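Local coordinates for invasion protein InvA (Salmonella enterica, PDB 2X49) that forms part of the type III secretion export apparatus, its C-terminal domain seen here, and takes part in bacterial invasion of intestinal epithelial cells, at residues Ser33-Phe36 with Gly40-Leu43; Arg42-Leu47 with Asn142-Ile147; Leu77-Asn82 with His287-Leu292; Pro94-Gln99 with Gln103-Thr108. One frame throughout, in Å; residues are numbered along the deposited sequence.

Along the chain interaction 1 comes first, where helix 27-39 ends, and interaction 2 takes over its last residues: the two share Arg42 and Leu43, their centres lie about 9 Å apart, and Phe35 packs on Tyr144 between them. Interactions 3 and 4 form a second pair, centres about 10 Å apart, joined through neighbouring strands 78-80 and 102-107 of one antiparallel sheet. The pairs stand well apart, with about 22 Å between the centres of interactions 1 and 3 and about 31 Å between those of 2 and 4. Interaction 2 joins the loop before strand 46-50 to the loop after helix 125-139; interaction 3 joins the antiparallel sheet to the turn before strand 291-294 of the parallel sheet.

Interaction 1 of 4, residues Ser33-Phe36 with Gly40-Leu43; sequences SQFF and GVRL
Arg42 lays its guanidinium flat over the ring of Phe36, the planes 6° apart and CZ 3.7 Å from the ring centroid, in a stacked cation-pi contact. CZ stands above the middle of the ring, with NH1 over CD2 and NH2 over CE2, while the CD methylene of Arg42 adds a CH-pi contact to the same ring. A bend at chi2 (-88°) turns the arginine chain, which starts away from the helix, back across the phenylalanine. On the neighbouring aromatic, Leu43 crosses Phe35 at about a right angle: CD2 sits over the face, 3.9 Å from the ring centroid, and CD1 comes within 3.6 Å of Phe35 CB. Val41 O lies at the edge of both rings and accepts a CA-H...O contact from Phe36 CA at 3.4 Å; it has no conventional hydrogen-bond partner in the model, although it is buried.

Behind these side chains, Gly40 N donates to Phe36 O over 2.9 Å, from above the carbonyl plane. Phe36 O also accepts from Arg192, whose side chain makes a further cation-pi contact with Phe36. Leu137 of helix 125-139 touches both Phe35 and Leu43. Gly40 is the first residue to leave helical geometry, with a phi of 84°, and it starts the loop toward strand 46-50. This is a helix C-terminus ended by a glycine of positive phi, with the chain folding back over the last turns.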
loop_
_atom_site.group_PDB
_atom_site.type_symbol
_atom_site.label_atom_id
_atom_site.label_comp_id
_atom_site.label_asym_id
_atom_site.label_seq_id
_atom_site.Cartn_x
_atom_site.Cartn_y
_atom_site.Cartn_z
ATOM N N SER A 33 5.972 8.338 13.685
ATOM C CA SER A 33 4.731 8.615 14.400
ATOM C C SER A 33 3.533 8.436 13.502
ATOM O O SER A 33 2.500 7.862 13.902
ATOM C CB SER A 33 4.727 10.014 15.055
ATOM O OG SER A 33 4.995 11.009 14.111
ATOM N N GLN A 34 3.662 8.920 12.275
ATOM C CA GLN A 34 2.541 8.874 11.303
ATOM C C GLN A 34 2.254 7.439 10.856
ATOM O O GLN A 34 1.095 7.064 10.655
ATOM C CB GLN A 34 2.732 9.780 10.099
ATOM C CG GLN A 34 1.396 9.978 9.368
ATOM C CD GLN A 34 0.328 10.686 10.237
ATOM O OE1 GLN A 34 0.621 11.640 10.955
ATOM N NE2 GLN A 34 -0.925 10.234 10.137
ATOM N N PHE A 35 3.304 6.628 10.737
ATOM C CA PHE A 35 3.132 5.272 10.262
ATOM C C PHE A 35 2.327 4.530 11.301
ATOM O O PHE A 35 1.443 3.756 10.986
ATOM C CB PHE A 35 4.456 4.552 9.960
ATOM C CG PHE A 35 4.321 3.272 9.177
ATOM C CD1 PHE A 35 4.353 3.259 7.806
ATOM C CD2 PHE A 35 4.138 2.065 9.817
ATOM C CE1 PHE A 35 4.241 2.080 7.078
ATOM C CE2 PHE A 35 4.028 0.906 9.050
ATOM C CZ PHE A 35 4.079 0.938 7.725
ATOM N N PHE A 36 2.653 4.789 12.548
ATOM C CA PHE A 36 1.936 4.162 13.711
ATOM C C PHE A 36 0.450 4.527 13.691
ATOM O O PHE A 36 -0.457 3.689 13.873
ATOM C CB PHE A 36 2.587 4.507 15.019
ATOM C CG PHE A 36 1.924 3.882 16.189
ATOM C CD1 PHE A 36 1.776 2.528 16.236
ATOM C CD2 PHE A 36 1.471 4.648 17.224
ATOM C CE1 PHE A 36 1.171 1.930 17.304
ATOM C CE2 PHE A 36 0.838 4.067 18.292
ATOM C CZ PHE A 36 0.694 2.703 18.308
ATOM N N GLY A 40 -1.017 1.186 12.543
ATOM C CA GLY A 40 -1.175 0.548 13.841
ATOM C C GLY A 40 -0.016 -0.263 14.334
ATOM O O GLY A 40 -0.125 -0.985 15.325
ATOM N N VAL A 41 1.089 -0.123 13.644
ATOM C CA VAL A 41 2.339 -0.797 14.065
ATOM C C VAL A 41 3.515 0.155 14.037
ATOM O O VAL A 41 3.524 1.202 13.393
ATOM C CB VAL A 41 2.621 -2.084 13.272
ATOM C CG1 VAL A 41 1.408 -3.085 13.396
ATOM C CG2 VAL A 41 2.883 -1.736 11.831
ATOM N N ARG A 42 4.532 -0.246 14.762
ATOM C CA ARG A 42 5.700 0.605 14.987
ATOM C C ARG A 42 6.807 0.255 14.028
ATOM O O ARG A 42 7.079 -0.917 13.764
ATOM C CB ARG A 42 6.223 0.421 16.382
ATOM C CG ARG A 42 5.243 0.566 17.492
ATOM C CD ARG A 42 5.178 1.988 17.885
ATOM N NE ARG A 42 4.443 2.195 19.139
ATOM C CZ ARG A 42 4.171 3.411 19.598
ATOM N NH1 ARG A 42 4.622 4.436 18.934
ATOM N NH2 ARG A 42 3.476 3.593 20.697
ATOM N N LEU A 43 7.397 1.296 13.452
ATOM C CA LEU A 43 8.639 1.080 12.680
ATOM C C LEU A 43 9.873 1.005 13.543
ATOM O O LEU A 43 9.876 1.476 14.662
ATOM C CB LEU A 43 8.825 2.212 11.640
ATOM C CG LEU A 43 7.749 2.422 10.566
ATOM C CD1 LEU A 43 7.948 3.753 9.782
ATOM C CD2 LEU A 43 7.807 1.281 9.615
#

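Interaction 2 of 4, residues Arg42-Leu47 with Asn142-Ile147; sequences RLPEVL and NEYFGI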
loop_
_atom_site.group_PDB
_atom_site.type_symbol
_atom_site.label_atom_id
_atom_site.label_comp_id
_atom_site.label_asym_id
_atom_site.label_seq_id
_atom_site.Cartn_x
_atom_site.Cartn_y
_atom_site.Cartn_z
ATOM N N ARG A 42 4.532 -0.246 14.762
ATOM C CA ARG A 42 5.700 0.605 14.987
ATOM C C ARG A 42 6.807 0.255 14.028
ATOM O O ARG A 42 7.079 -0.917 13.764
ATOM C CB ARG A 42 6.223 0.421 16.382
ATOM C CG ARG A 42 5.243 0.566 17.492
ATOM C CD ARG A 42 5.178 1.988 17.885
ATOM N NE ARG A 42 4.443 2.195 19.139
ATOM C CZ ARG A 42 4.171 3.411 19.598
ATOM N NH1 ARG A 42 4.622 4.436 18.934
ATOM N NH2 ARG A 42 3.476 3.593 20.697
ATOM N N LEU A 43 7.397 1.296 13.452
ATOM C CA LEU A 43 8.639 1.080 12.680
ATOM C C LEU A 43 9.873 1.005 13.543
ATOM O O LEU A 43 9.876 1.476 14.662
ATOM C CB LEU A 43 8.825 2.212 11.640
ATOM C CG LEU A 43 7.749 2.422 10.566
ATOM C CD1 LEU A 43 7.948 3.753 9.782
ATOM C CD2 LEU A 43 7.807 1.281 9.615
ATOM N N PRO A 44 10.960 0.424 13.003
ATOM C CA PRO A 44 12.247 0.560 13.658
ATOM C C PRO A 44 12.710 1.997 13.643
ATOM O O PRO A 44 12.102 2.857 13.016
ATOM C CB PRO A 44 13.195 -0.212 12.729
ATOM C CG PRO A 44 12.299 -1.108 11.930
ATOM C CD PRO A 44 11.075 -0.322 11.739
ATOM N N GLU A 45 13.785 2.210 14.348
ATOM C CA GLU A 45 14.490 3.518 14.290
ATOM C C GLU A 45 14.890 3.823 12.870
ATOM O O GLU A 45 15.078 2.949 12.021
ATOM C CB GLU A 45 15.744 3.459 15.152
ATOM C CG GLU A 45 15.525 3.251 16.630
ATOM C CD GLU A 45 15.496 4.540 17.402
ATOM O OE1 GLU A 45 15.604 5.629 16.791
ATOM O OE2 GLU A 45 15.447 4.452 18.630
ATOM N N VAL A 46 14.845 5.108 12.571
ATOM C CA VAL A 46 15.159 5.630 11.256
ATOM C C VAL A 46 16.376 6.522 11.353
ATOM O O VAL A 46 16.407 7.474 12.104
ATOM C CB VAL A 46 13.994 6.420 10.714
ATOM C CG1 VAL A 46 14.372 7.090 9.385
ATOM C CG2 VAL A 46 12.707 5.539 10.533
ATOM N N LEU A 47 17.411 6.109 10.661
ATOM C CA LEU A 47 18.704 6.829 10.604
ATOM C C LEU A 47 18.814 7.551 9.260
ATOM O O LEU A 47 18.466 7.025 8.205
ATOM C CB LEU A 47 19.931 5.902 10.800
ATOM C CG LEU A 47 19.821 4.890 11.937
ATOM C CD1 LEU A 47 21.002 3.924 11.978
ATOM C CD2 LEU A 47 19.712 5.594 13.275
ATOM N N ASN A 142 7.158 -7.645 6.782
ATOM C CA ASN A 142 7.742 -8.836 7.420
ATOM C C ASN A 142 9.171 -8.593 7.944
ATOM O O ASN A 142 9.729 -9.381 8.704
ATOM C CB ASN A 142 7.684 -10.080 6.504
ATOM C CG ASN A 142 6.253 -10.629 6.303
ATOM O OD1 ASN A 142 5.281 -9.746 6.101
ATOM N ND2 ASN A 142 6.054 -11.854 6.254
ATOM N N GLU A 143 9.749 -7.476 7.510
ATOM C CA GLU A 143 11.128 -7.122 7.892
ATOM C C GLU A 143 11.214 -6.617 9.306
ATOM O O GLU A 143 12.292 -6.709 9.917
ATOM C CB GLU A 143 11.785 -6.095 6.923
ATOM C CG GLU A 143 11.997 -6.622 5.490
ATOM C CD GLU A 143 13.127 -7.639 5.366
ATOM O OE1 GLU A 143 13.937 -7.803 6.315
ATOM O OE2 GLU A 143 13.217 -8.261 4.281
ATOM N N TYR A 144 10.094 -6.121 9.818
ATOM C CA TYR A 144 10.048 -5.422 11.152
ATOM C C TYR A 144 8.857 -5.737 12.052
ATOM O O TYR A 144 8.639 -5.130 13.092
ATOM C CB TYR A 144 10.204 -3.875 10.983
ATOM C CG TYR A 144 9.134 -3.266 10.162
ATOM C CD1 TYR A 144 7.884 -2.978 10.708
ATOM C CD2 TYR A 144 9.293 -3.089 8.803
ATOM C CE1 TYR A 144 6.860 -2.507 9.940
ATOM C CE2 TYR A 144 8.314 -2.595 8.037
ATOM C CZ TYR A 144 7.076 -2.318 8.579
ATOM O OH TYR A 144 6.027 -1.901 7.817
ATOM N N PHE A 145 8.060 -6.693 11.627
ATOM C CA PHE A 145 6.817 -7.091 12.370
ATOM C C PHE A 145 6.605 -8.597 12.352
ATOM O O PHE A 145 6.626 -9.226 11.295
ATOM C CB PHE A 145 5.598 -6.404 11.735
ATOM C CG PHE A 145 4.305 -6.707 12.421
ATOM C CD1 PHE A 145 3.858 -5.926 13.471
ATOM C CD2 PHE A 145 3.537 -7.812 12.023
ATOM C CE1 PHE A 145 2.642 -6.244 14.115
ATOM C CE2 PHE A 145 2.359 -8.130 12.692
ATOM C CZ PHE A 145 1.925 -7.355 13.731
ATOM N N GLY A 146 6.356 -9.132 13.538
ATOM C CA GLY A 146 6.106 -10.593 13.750
ATOM C C GLY A 146 5.352 -10.965 15.000
ATOM O O GLY A 146 4.548 -10.221 15.519
ATOM N N ILE A 147 5.678 -12.132 15.518
ATOM C CA ILE A 147 4.912 -12.710 16.629
ATOM C C ILE A 147 5.019 -11.896 17.902
ATOM O O ILE A 147 4.081 -11.790 18.685
ATOM C CB ILE A 147 5.372 -14.168 16.955
ATOM C CG1 ILE A 147 4.968 -15.097 15.826
ATOM C CG2 ILE A 147 4.782 -14.603 18.250
ATOM C CD1 ILE A 147 3.473 -15.201 15.646
HETATM O O HOH W 1 6.596 -3.549 14.251
#
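Leu43 and Pro44 pack against Tyr144, whose side chain leaves the backbone toward 42-47 and supplies nearly all of the contact from its side. The CD2 methyl of Leu43 rests over one ring face, offset toward the rim, 4.1 Å from the centroid in a CH-pi contact, with CZ and CE1 the ring atoms nearest to it. Pro44 crosses the tyrosine at about a right angle and meets it nearer the backbone: its CG is 3.6 Å from Tyr144 CB, and its CD approaches CB and CG. With CG between the backbone N and the carbonyl carbon (chi1 61°), the tyrosine ring is brought against Leu43 CD2. The hydroxyl at the far end of the ring is bonded to Leu137 O of helix 125-139. The contact thus joins the loop running into strand 46-50, an edge strand, within this chain, of a mixed sheet, to the loop between helices 125-139 and 147-158; Phe35 of helix 27-39 also packs on the tyrosine.

Toward Arg42 the fit is looser. No direct hydrogen bond crosses there; instead a water donates to Arg42 O at 2.7 Å and to Tyr144 O at 2.8 Å, bridging the two backbones at the edge of the Tyr144 and Phe145 rings. The Arg42 side chain is exposed, and its guanidinium lies on the far side from 142-147.

Interaction 3 of 4, residues Leu77-Asn82 with His287-Leu292; sequences LMRVVN and HKDLVL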
loop_
_atom_site.group_PDB
_atom_site.type_symbol
_atom_site.label_atom_id
_atom_site.label_comp_id
_atom_site.label_asym_id
_atom_site.label_seq_id
_atom_site.Cartn_x
_atom_site.Cartn_y
_atom_site.Cartn_z
ATOM N N LEU A 77 9.044 21.876 -5.135
ATOM C CA LEU A 77 7.867 21.872 -6.073
ATOM C C LEU A 77 6.662 21.189 -5.393
ATOM O O LEU A 77 6.728 20.768 -4.254
ATOM C CB LEU A 77 8.197 21.191 -7.421
ATOM C CG LEU A 77 9.433 21.665 -8.238
ATOM C CD1 LEU A 77 9.677 20.891 -9.522
ATOM C CD2 LEU A 77 9.223 23.182 -8.520
ATOM N N MET A 78 5.571 21.131 -6.155
ATOM C CA MET A 78 4.295 20.541 -5.758
ATOM C C MET A 78 3.932 19.424 -6.716
ATOM O O MET A 78 3.999 19.568 -7.921
ATOM C CB MET A 78 3.175 21.597 -5.787
ATOM C CG MET A 78 3.365 22.706 -4.840
ATOM S SD MET A 78 3.240 22.215 -3.124
ATOM C CE MET A 78 1.449 21.951 -3.012
ATOM N N ARG A 79 3.424 18.330 -6.170
ATOM C CA ARG A 79 2.974 17.241 -7.037
ATOM C C ARG A 79 1.513 17.348 -7.412
ATOM O O ARG A 79 0.662 17.564 -6.543
ATOM C CB ARG A 79 3.223 15.898 -6.366
ATOM C CG ARG A 79 2.880 14.784 -7.319
ATOM C CD ARG A 79 3.008 13.355 -6.798
ATOM N NE ARG A 79 2.131 12.498 -7.611
ATOM C CZ ARG A 79 1.419 11.470 -7.163
ATOM N NH1 ARG A 79 1.476 11.113 -5.885
ATOM N NH2 ARG A 79 0.628 10.794 -8.003
ATOM N N VAL A 80 1.252 17.163 -8.706
ATOM C CA VAL A 80 -0.123 17.100 -9.276
ATOM C C VAL A 80 -0.563 15.655 -9.262
ATOM O O VAL A 80 -0.224 14.846 -10.107
ATOM C CB VAL A 80 -0.249 17.678 -10.713
ATOM C CG1 VAL A 80 -1.759 17.862 -11.097
ATOM C CG2 VAL A 80 0.434 19.031 -10.808
ATOM N N VAL A 81 -1.390 15.349 -8.284
ATOM C CA VAL A 81 -1.818 13.926 -8.041
ATOM C C VAL A 81 -2.668 13.360 -9.163
ATOM O O VAL A 81 -2.438 12.252 -9.634
ATOM C CB VAL A 81 -2.505 13.753 -6.656
ATOM C CG1 VAL A 81 -3.011 12.299 -6.403
ATOM C CG2 VAL A 81 -1.556 14.199 -5.487
ATOM N N ASN A 82 -3.635 14.141 -9.607
ATOM C CA ASN A 82 -4.555 13.755 -10.692
ATOM C C ASN A 82 -4.239 14.479 -11.998
ATOM O O ASN A 82 -5.097 14.977 -12.713
ATOM C CB ASN A 82 -6.027 13.921 -10.282
ATOM C CG ASN A 82 -6.401 15.363 -9.994
ATOM O OD1 ASN A 82 -5.531 16.190 -9.789
ATOM N ND2 ASN A 82 -7.702 15.666 -9.964
ATOM N N HIS A 287 0.695 4.543 -9.843
ATOM C CA HIS A 287 0.030 3.324 -9.355
ATOM C C HIS A 287 -0.294 3.333 -7.888
ATOM O O HIS A 287 -1.331 2.779 -7.514
ATOM C CB HIS A 287 0.834 2.061 -9.711
ATOM C CG HIS A 287 1.043 1.915 -11.180
ATOM N ND1 HIS A 287 1.948 1.027 -11.728
ATOM C CD2 HIS A 287 0.500 2.599 -12.215
ATOM C CE1 HIS A 287 1.936 1.163 -13.045
ATOM N NE2 HIS A 287 1.067 2.110 -13.366
ATOM N N LYS A 288 0.561 3.954 -7.065
ATOM C CA LYS A 288 0.306 3.965 -5.606
ATOM C C LYS A 288 -0.930 4.752 -5.263
ATOM O O LYS A 288 -1.454 4.628 -4.168
ATOM C CB LYS A 288 1.458 4.510 -4.763
ATOM C CG LYS A 288 1.853 5.883 -5.068
ATOM C CD LYS A 288 2.996 6.381 -4.136
ATOM C CE LYS A 288 3.347 7.823 -4.420
ATOM N NZ LYS A 288 2.259 8.682 -3.878
ATOM N N ASP A 289 -1.393 5.547 -6.221
ATOM C CA ASP A 289 -2.536 6.480 -6.024
ATOM C C ASP A 289 -3.821 5.962 -6.648
ATOM O O ASP A 289 -4.881 6.658 -6.698
ATOM C CB ASP A 289 -2.184 7.882 -6.552
ATOM C CG ASP A 289 -1.067 8.561 -5.715
ATOM O OD1 ASP A 289 -1.235 8.744 -4.483
ATOM O OD2 ASP A 289 -0.014 8.924 -6.295
ATOM N N LEU A 290 -3.716 4.760 -7.156
ATOM C CA LEU A 290 -4.826 4.004 -7.788
ATOM C C LEU A 290 -5.167 2.762 -7.030
ATOM O O LEU A 290 -4.390 2.283 -6.240
ATOM C CB LEU A 290 -4.435 3.572 -9.206
ATOM C CG LEU A 290 -4.282 4.672 -10.251
ATOM C CD1 LEU A 290 -3.718 4.189 -11.610
ATOM C CD2 LEU A 290 -5.569 5.492 -10.472
ATOM N N VAL A 291 -6.339 2.222 -7.341
ATOM C CA VAL A 291 -6.614 0.814 -7.015
ATOM C C VAL A 291 -7.187 0.131 -8.217
ATOM O O VAL A 291 -7.846 0.738 -9.073
ATOM C CB VAL A 291 -7.557 0.647 -5.801
ATOM C CG1 VAL A 291 -6.858 1.184 -4.493
ATOM C CG2 VAL A 291 -8.903 1.321 -6.058
ATOM N N LEU A 292 -6.945 -1.170 -8.288
ATOM C CA LEU A 292 -7.596 -2.004 -9.300
ATOM C C LEU A 292 -8.836 -2.621 -8.653
ATOM O O LEU A 292 -8.747 -3.071 -7.584
ATOM C CB LEU A 292 -6.646 -3.099 -9.760
ATOM C CG LEU A 292 -6.894 -3.871 -11.006
ATOM C CD1 LEU A 292 -7.210 -2.967 -12.221
ATOM C CD2 LEU A 292 -5.578 -4.630 -11.200
#
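The two backbones stay well apart, their closest CA atoms being those of Val81 and Asp289 at 7.7 Å, with residues 287-289 in a 3-10 turn. The long side chain of Arg79 covers most of the gap. It reaches out from strand 78-80, extended from CG to NE with CG opposite the backbone N (chi1 -175°), and meets Asp289 coming from the other direction. Both terminal nitrogens of the guanidinium grip a single carboxylate oxygen: NH2 is 2.6 Å and NH1 2.7 Å from Asp289 OD2. That oxygen lies close to the guanidinium plane, but the carboxylate is turned 35° against it. Both donors reach OD2 from the same face of the acid, NH1 on the syn side and NH2 from above the carboxylate plane, and both bonds are clearly bent.

Lys288 makes this a salt-bridge network linking the antiparallel sheet of strand 78-80 to the turn that leads into strand 291-294 of a parallel sheet. Its NZ makes a weak bond to Asp289 OD2 at 3.3 Å and a stronger one to His131. NZ also stands 3.2 Å from Arg79 NH1, two cations whose closeness is probably eased by the acids around them, since Glu128 forms salt bridges to both. Arg123 pairs with the other oxygen of Asp289. Beside the polar groups, Val81 puts CG1 4.3 Å from Asp289 CG, while its CA lies over one face of the guanidinium.

Interaction 4 of 4, residues Pro94-Gln99 with Gln103-Thr108; sequences PTIHQQ and QYFWVT
Ile96 CG1 (chi1 -47°) and Phe105 CG (chi1 -64°) both stand beside their own backbone N, opposite the carbonyl carbon, and this lays the two side chains alongside each other, pointing the same way. Ile96 CD1 comes 3.8 Å from Phe105 CE1, and Pro94 CG approaches the edge of the same ring at CD1. Further along this face the Gln103 chain crosses Ile96, with OE1 3.5 Å from Ile96 CG2.

Strands 95-99 and 102-107 form an antiparallel beta hairpin, with 95-99 the outermost strand of its sheet in this chain. Thr95 with Trp106 and His97 with Tyr104 are hydrogen-bonded pairs: Thr95 N to Trp106 O and Trp106 N to Thr95 O each span 2.8 Å, while His97 N to Tyr104 O is 3.0 Å and Tyr104 N to His97 O 2.8 Å. Their side chains occupy the other face, where His97 and Tyr104 run side by side and Arg79 packs on both Tyr104 and Trp106. Gln99 OE1 accepts His97 NE2 at 2.9 Å near the imidazole plane, a bond that fixes the ring's rotation. At the other end, a water bonded to Thr95 OG1 at 2.7 Å also gives Trp106 O a weak bond.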
loop_
_atom_site.group_PDB
_atom_site.type_symbol
_atom_site.label_atom_id
_atom_site.label_comp_id
_atom_site.label_asym_id
_atom_site.label_seq_id
_atom_site.Cartn_x
_atom_site.Cartn_y
_atom_site.Cartn_z
ATOM N N PRO A 94 5.600 20.447 -17.087
ATOM C CA PRO A 94 5.854 19.875 -15.772
ATOM C C PRO A 94 7.207 19.234 -15.684
ATOM O O PRO A 94 7.836 18.937 -16.705
ATOM C CB PRO A 94 4.764 18.800 -15.638
ATOM C CG PRO A 94 4.518 18.382 -17.008
ATOM C CD PRO A 94 4.680 19.628 -17.887
ATOM N N THR A 95 7.628 18.997 -14.462
ATOM C CA THR A 95 8.801 18.197 -14.177
ATOM C C THR A 95 8.269 16.780 -13.959
ATOM O O THR A 95 7.325 16.585 -13.214
ATOM C CB THR A 95 9.530 18.710 -12.939
ATOM O OG1 THR A 95 9.983 20.046 -13.217
ATOM C CG2 THR A 95 10.673 17.801 -12.500
ATOM N N ILE A 96 8.833 15.855 -14.724
ATOM C CA ILE A 96 8.315 14.489 -14.808
ATOM C C ILE A 96 9.374 13.485 -14.384
ATOM O O ILE A 96 10.514 13.508 -14.858
ATOM C CB ILE A 96 7.883 14.102 -16.255
ATOM C CG1 ILE A 96 7.014 15.169 -16.971
ATOM C CG2 ILE A 96 7.135 12.760 -16.145
ATOM C CD1 ILE A 96 6.644 14.898 -18.439
ATOM N N HIS A 97 8.955 12.636 -13.471
ATOM C CA HIS A 97 9.736 11.482 -13.076
ATOM C C HIS A 97 8.942 10.225 -13.384
ATOM O O HIS A 97 7.731 10.142 -13.195
ATOM C CB HIS A 97 10.115 11.556 -11.581
ATOM C CG HIS A 97 10.831 10.339 -11.100
ATOM N ND1 HIS A 97 12.081 9.979 -11.571
ATOM C CD2 HIS A 97 10.475 9.375 -10.220
ATOM C CE1 HIS A 97 12.458 8.848 -11.002
ATOM N NE2 HIS A 97 11.508 8.464 -10.173
ATOM N N GLN A 98 9.635 9.213 -13.844
ATOM C CA GLN A 98 9.049 7.896 -14.114
ATOM C C GLN A 98 9.733 6.796 -13.340
ATOM O O GLN A 98 10.949 6.809 -13.141
ATOM C CB GLN A 98 9.064 7.612 -15.619
ATOM C CG GLN A 98 8.535 6.279 -16.054
ATOM C CD GLN A 98 8.866 6.022 -17.490
ATOM O OE1 GLN A 98 10.063 5.938 -17.853
ATOM N NE2 GLN A 98 7.845 5.888 -18.337
ATOM N N GLN A 99 8.922 5.885 -12.833
ATOM C CA GLN A 99 9.426 4.650 -12.177
ATOM C C GLN A 99 8.601 3.494 -12.691
ATOM O O GLN A 99 7.407 3.427 -12.437
ATOM C CB GLN A 99 9.327 4.792 -10.652
ATOM C CG GLN A 99 10.176 3.781 -9.866
ATOM C CD GLN A 99 11.471 4.385 -9.313
ATOM O OE1 GLN A 99 11.508 5.729 -9.112
ATOM N NE2 GLN A 99 12.424 3.653 -9.066
ATOM N N GLN A 103 4.175 7.391 -13.621
ATOM C CA GLN A 103 4.686 8.747 -13.852
ATOM C C GLN A 103 4.219 9.687 -12.757
ATOM O O GLN A 103 3.127 9.555 -12.191
ATOM C CB GLN A 103 4.274 9.273 -15.222
ATOM C CG GLN A 103 5.105 8.784 -16.438
ATOM C CD GLN A 103 4.645 9.427 -17.743
ATOM O OE1 GLN A 103 5.331 10.503 -18.155
ATOM N NE2 GLN A 103 3.652 8.994 -18.351
ATOM N N TYR A 104 5.120 10.605 -12.449
ATOM C CA TYR A 104 4.892 11.643 -11.415
ATOM C C TYR A 104 5.157 13.015 -11.995
ATOM O O TYR A 104 6.180 13.237 -12.604
ATOM C CB TYR A 104 5.802 11.411 -10.217
ATOM C CG TYR A 104 5.653 10.041 -9.624
ATOM C CD1 TYR A 104 4.814 9.817 -8.573
ATOM C CD2 TYR A 104 6.385 8.965 -10.125
ATOM C CE1 TYR A 104 4.670 8.560 -8.055
ATOM C CE2 TYR A 104 6.235 7.693 -9.610
ATOM C CZ TYR A 104 5.385 7.510 -8.549
ATOM O OH TYR A 104 5.172 6.304 -7.924
ATOM N N PHE A 105 4.226 13.927 -11.743
ATOM C CA PHE A 105 4.230 15.254 -12.343
ATOM C C PHE A 105 4.291 16.315 -11.267
ATOM O O PHE A 105 3.488 16.362 -10.335
ATOM C CB PHE A 105 2.970 15.423 -13.211
ATOM C CG PHE A 105 2.926 14.472 -14.388
ATOM C CD1 PHE A 105 3.487 14.814 -15.604
ATOM C CD2 PHE A 105 2.346 13.227 -14.254
ATOM C CE1 PHE A 105 3.480 13.916 -16.662
ATOM C CE2 PHE A 105 2.309 12.337 -15.331
ATOM C CZ PHE A 105 2.898 12.661 -16.490
ATOM N N TRP A 106 5.277 17.161 -11.440
ATOM C CA TRP A 106 5.545 18.226 -10.462
ATOM C C TRP A 106 5.499 19.597 -11.187
ATOM O O TRP A 106 6.002 19.779 -12.316
ATOM C CB TRP A 106 6.901 18.044 -9.783
ATOM C CG TRP A 106 7.109 16.729 -9.029
ATOM C CD1 TRP A 106 7.368 15.487 -9.590
ATOM C CD2 TRP A 106 7.085 16.548 -7.636
ATOM N NE1 TRP A 106 7.530 14.595 -8.606
ATOM C CE2 TRP A 106 7.344 15.192 -7.384
ATOM C CE3 TRP A 106 6.903 17.409 -6.553
ATOM C CZ2 TRP A 106 7.415 14.666 -6.084
ATOM C CZ3 TRP A 106 6.954 16.904 -5.295
ATOM C CH2 TRP A 106 7.229 15.534 -5.036
ATOM N N VAL A 107 4.957 20.573 -10.450
ATOM C CA VAL A 107 4.835 21.936 -10.936
ATOM C C VAL A 107 5.296 22.938 -9.872
ATOM O O VAL A 107 5.472 22.638 -8.690
ATOM C CB VAL A 107 3.388 22.272 -11.389
ATOM C CG1 VAL A 107 2.950 21.345 -12.515
ATOM C CG2 VAL A 107 2.440 22.221 -10.244
ATOM N N THR A 108 5.457 24.156 -10.340
ATOM C CA THR A 108 5.780 25.220 -9.398
ATOM C C THR A 108 4.627 25.517 -8.474
ATOM O O THR A 108 3.460 25.219 -8.754
ATOM C CB THR A 108 6.246 26.545 -10.098
ATOM O OG1 THR A 108 5.136 27.137 -10.806
ATOM C CG2 THR A 108 7.439 26.294 -11.045
HETATM O O HOH W 2 8.355 22.119 -12.691
#